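Local structure of down syndrome cell adhesion molecule, isoform AK (Drosophila melanogaster, 4WVR) at residues F13-D18 with G80-I85. The protein is an immunoglobulin domain of a fly cell-adhesion molecule and probably contributes to the isoform-specific homodimerization by which the receptor recognises its own kind. Residues are numbered along the deposited sequence; the frame is centred on the assembly and turned at random.
Sequences FSFGDD and GVFKCI
One face of the Phe-82 ring carries the CZ atom of Phe-15, which stands 3.5 Å above the plane and is displaced toward the rim, whereas the Phe-15 ring has CB of Phe-82 at its edge, in plane. The closest pair is Phe-15 CE2 to Phe-82 CD1 at 3.4 Å. With centroids 4.9 Å apart and planes at 57°, the two rings meet obliquely, fitting neither a parallel-displaced stack nor a T-shaped pair. The Phe-13 ring also presents an edge: Cys-84 CB lies in its plane, 3.7 Å from CE2, and the backbone O of Phe-82 sits near that plane, 4.2 Å from CE1. A chi1 of 50° tucks Phe-13 CG between the two backbone branches, and the ring edge carrying CE2 and CZ ends against Cys-84 CB.

With chi1 at 177°, Cys-84 SG extends away from the backbone N to the disulfide with Cys-30, the bond joining the two sheets of the immunoglobulin sandwich, while CB is what meets Phe-13. Phe-13 touches both cysteines and meets the ring of Trp-43, so it packs beside the cystine and tryptophan of this core. On the loop, Ser-14 OG accepts from Gly-16 N at 2.9 Å, an ST turn just where Phe-15 turns its CB toward the strand.

No hydrogen bond crosses between 13-18 and 80-85, and the 191 Å² they bury comes almost wholly from three phenylalanines and one half-cystine. The contact is therefore essentially apolar, held by dispersion and hydrophobic burial, while polar bonds on the loop side, such as Gly-16 N to Ser-14 OG and Phe-15 N to Ser-97 OG of strand 92-99, run elsewhere.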
loop_
_atom_site.group_PDB
_atom_site.type_symbol
_atom_site.label_atom_id
_atom_site.label_comp_id
_atom_site.label_asym_id
_atom_site.label_seq_id
_atom_site.Cartn_x
_atom_site.Cartn_y
_atom_site.Cartn_z
ATOM N N PHE A 13 -6.592 5.951 4.480
ATOM C CA PHE A 13 -5.725 5.907 3.311
ATOM C C PHE A 13 -6.222 6.890 2.260
ATOM O O PHE A 13 -7.322 7.422 2.377
ATOM C CB PHE A 13 -5.646 4.485 2.733
ATOM C CG PHE A 13 -6.988 3.823 2.514
ATOM C CD1 PHE A 13 -7.843 4.255 1.511
ATOM C CD2 PHE A 13 -7.374 2.741 3.291
ATOM C CE1 PHE A 13 -9.068 3.638 1.299
ATOM C CE2 PHE A 13 -8.594 2.113 3.082
ATOM C CZ PHE A 13 -9.443 2.566 2.087
ATOM N N SER A 14 -5.414 7.132 1.234
ATOM C CA SER A 14 -5.814 8.044 0.172
ATOM C C SER A 14 -5.116 7.733 -1.147
ATOM O O SER A 14 -3.939 7.385 -1.166
ATOM C CB SER A 14 -5.529 9.492 0.584
ATOM O OG SER A 14 -5.859 10.396 -0.459
ATOM N N PHE A 15 -5.851 7.860 -2.247
ATOM C CA PHE A 15 -5.252 7.777 -3.573
ATOM C C PHE A 15 -4.518 9.074 -3.898
ATOM O O PHE A 15 -3.719 9.130 -4.832
ATOM C CB PHE A 15 -6.309 7.484 -4.641
ATOM C CG PHE A 15 -6.949 6.133 -4.507
ATOM C CD1 PHE A 15 -6.310 4.998 -4.979
ATOM C CD2 PHE A 15 -8.191 5.997 -3.913
ATOM C CE1 PHE A 15 -6.898 3.748 -4.859
ATOM C CE2 PHE A 15 -8.785 4.753 -3.789
ATOM C CZ PHE A 15 -8.138 3.627 -4.264
ATOM N N GLY A 16 -4.794 10.118 -3.121
ATOM C CA GLY A 16 -4.085 11.373 -3.268
ATOM C C GLY A 16 -4.969 12.585 -3.478
ATOM O O GLY A 16 -6.184 12.470 -3.648
ATOM N N ASP A 17 -4.334 13.755 -3.475
ATOM C CA ASP A 17 -5.019 15.033 -3.631
ATOM C C ASP A 17 -5.581 15.183 -5.037
ATOM O O ASP A 17 -6.724 15.597 -5.231
ATOM C CB ASP A 17 -4.053 16.186 -3.356
ATOM C CG ASP A 17 -2.956 15.806 -2.382
ATOM O OD1 ASP A 17 -3.210 15.815 -1.156
ATOM O OD2 ASP A 17 -1.846 15.469 -2.850
ATOM N N ASP A 18 -4.756 14.844 -6.020
ATOM C CA ASP A 18 -5.027 15.190 -7.405
ATOM C C ASP A 18 -5.639 14.040 -8.192
ATOM O O ASP A 18 -5.383 12.871 -7.895
ATOM C CB ASP A 18 -3.731 15.648 -8.070
ATOM C CG ASP A 18 -3.067 16.787 -7.320
ATOM O OD1 ASP A 18 -3.789 17.620 -6.730
ATOM O OD2 ASP A 18 -1.821 16.837 -7.302
ATOM N N GLY A 80 -14.617 6.666 -8.467
ATOM C CA GLY A 80 -15.566 6.553 -7.379
ATOM C C GLY A 80 -14.983 6.317 -6.003
ATOM O O GLY A 80 -13.780 6.463 -5.774
ATOM N N VAL A 81 -15.861 5.940 -5.081
ATOM C CA VAL A 81 -15.495 5.787 -3.681
ATOM C C VAL A 81 -15.065 4.360 -3.362
ATOM O O VAL A 81 -15.853 3.423 -3.479
ATOM C CB VAL A 81 -16.666 6.175 -2.757
ATOM C CG1 VAL A 81 -16.229 6.135 -1.298
ATOM C CG2 VAL A 81 -17.194 7.554 -3.126
ATOM N N PHE A 82 -13.808 4.201 -2.963
ATOM C CA PHE A 82 -13.318 2.911 -2.503
ATOM C C PHE A 82 -13.466 2.821 -0.994
ATOM O O PHE A 82 -12.986 3.682 -0.260
ATOM C CB PHE A 82 -11.857 2.699 -2.907
ATOM C CG PHE A 82 -11.666 2.456 -4.375
ATOM C CD1 PHE A 82 -11.584 3.513 -5.261
ATOM C CD2 PHE A 82 -11.568 1.165 -4.867
ATOM C CE1 PHE A 82 -11.411 3.290 -6.614
ATOM C CE2 PHE A 82 -11.396 0.935 -6.217
ATOM C CZ PHE A 82 -11.316 1.999 -7.091
ATOM N N LYS A 83 -14.139 1.777 -0.534
ATOM C CA LYS A 83 -14.323 1.591 0.892
ATOM C C LYS A 83 -13.700 0.287 1.349
ATOM O O LYS A 83 -13.897 -0.756 0.731
ATOM C CB LYS A 83 -15.809 1.619 1.255
ATOM C CG LYS A 83 -16.082 1.452 2.743
ATOM C CD LYS A 83 -17.574 1.366 3.018
ATOM C CE LYS A 83 -18.303 2.592 2.487
ATOM N NZ LYS A 83 -19.775 2.492 2.698
ATOM N N CYS A 84 -12.928 0.359 2.425
ATOM C CA CYS A 84 -12.432 -0.838 3.082
ATOM C C CYS A 84 -13.263 -1.101 4.324
ATOM O O CYS A 84 -13.430 -0.212 5.155
ATOM C CB CYS A 84 -10.965 -0.693 3.465
ATOM S SG CYS A 84 -10.352 -2.128 4.370
ATOM N N ILE A 85 -13.783 -2.318 4.443
ATOM C CA ILE A 85 -14.574 -2.701 5.604
ATOM C C ILE A 85 -13.875 -3.796 6.402
ATOM O O ILE A 85 -13.538 -4.848 5.863
ATOM C CB ILE A 85 -15.976 -3.191 5.194
ATOM C CG1 ILE A 85 -16.660 -2.155 4.300
ATOM C CG2 ILE A 85 -16.816 -3.491 6.431
ATOM C CD1 ILE A 85 -17.941 -2.648 3.674
#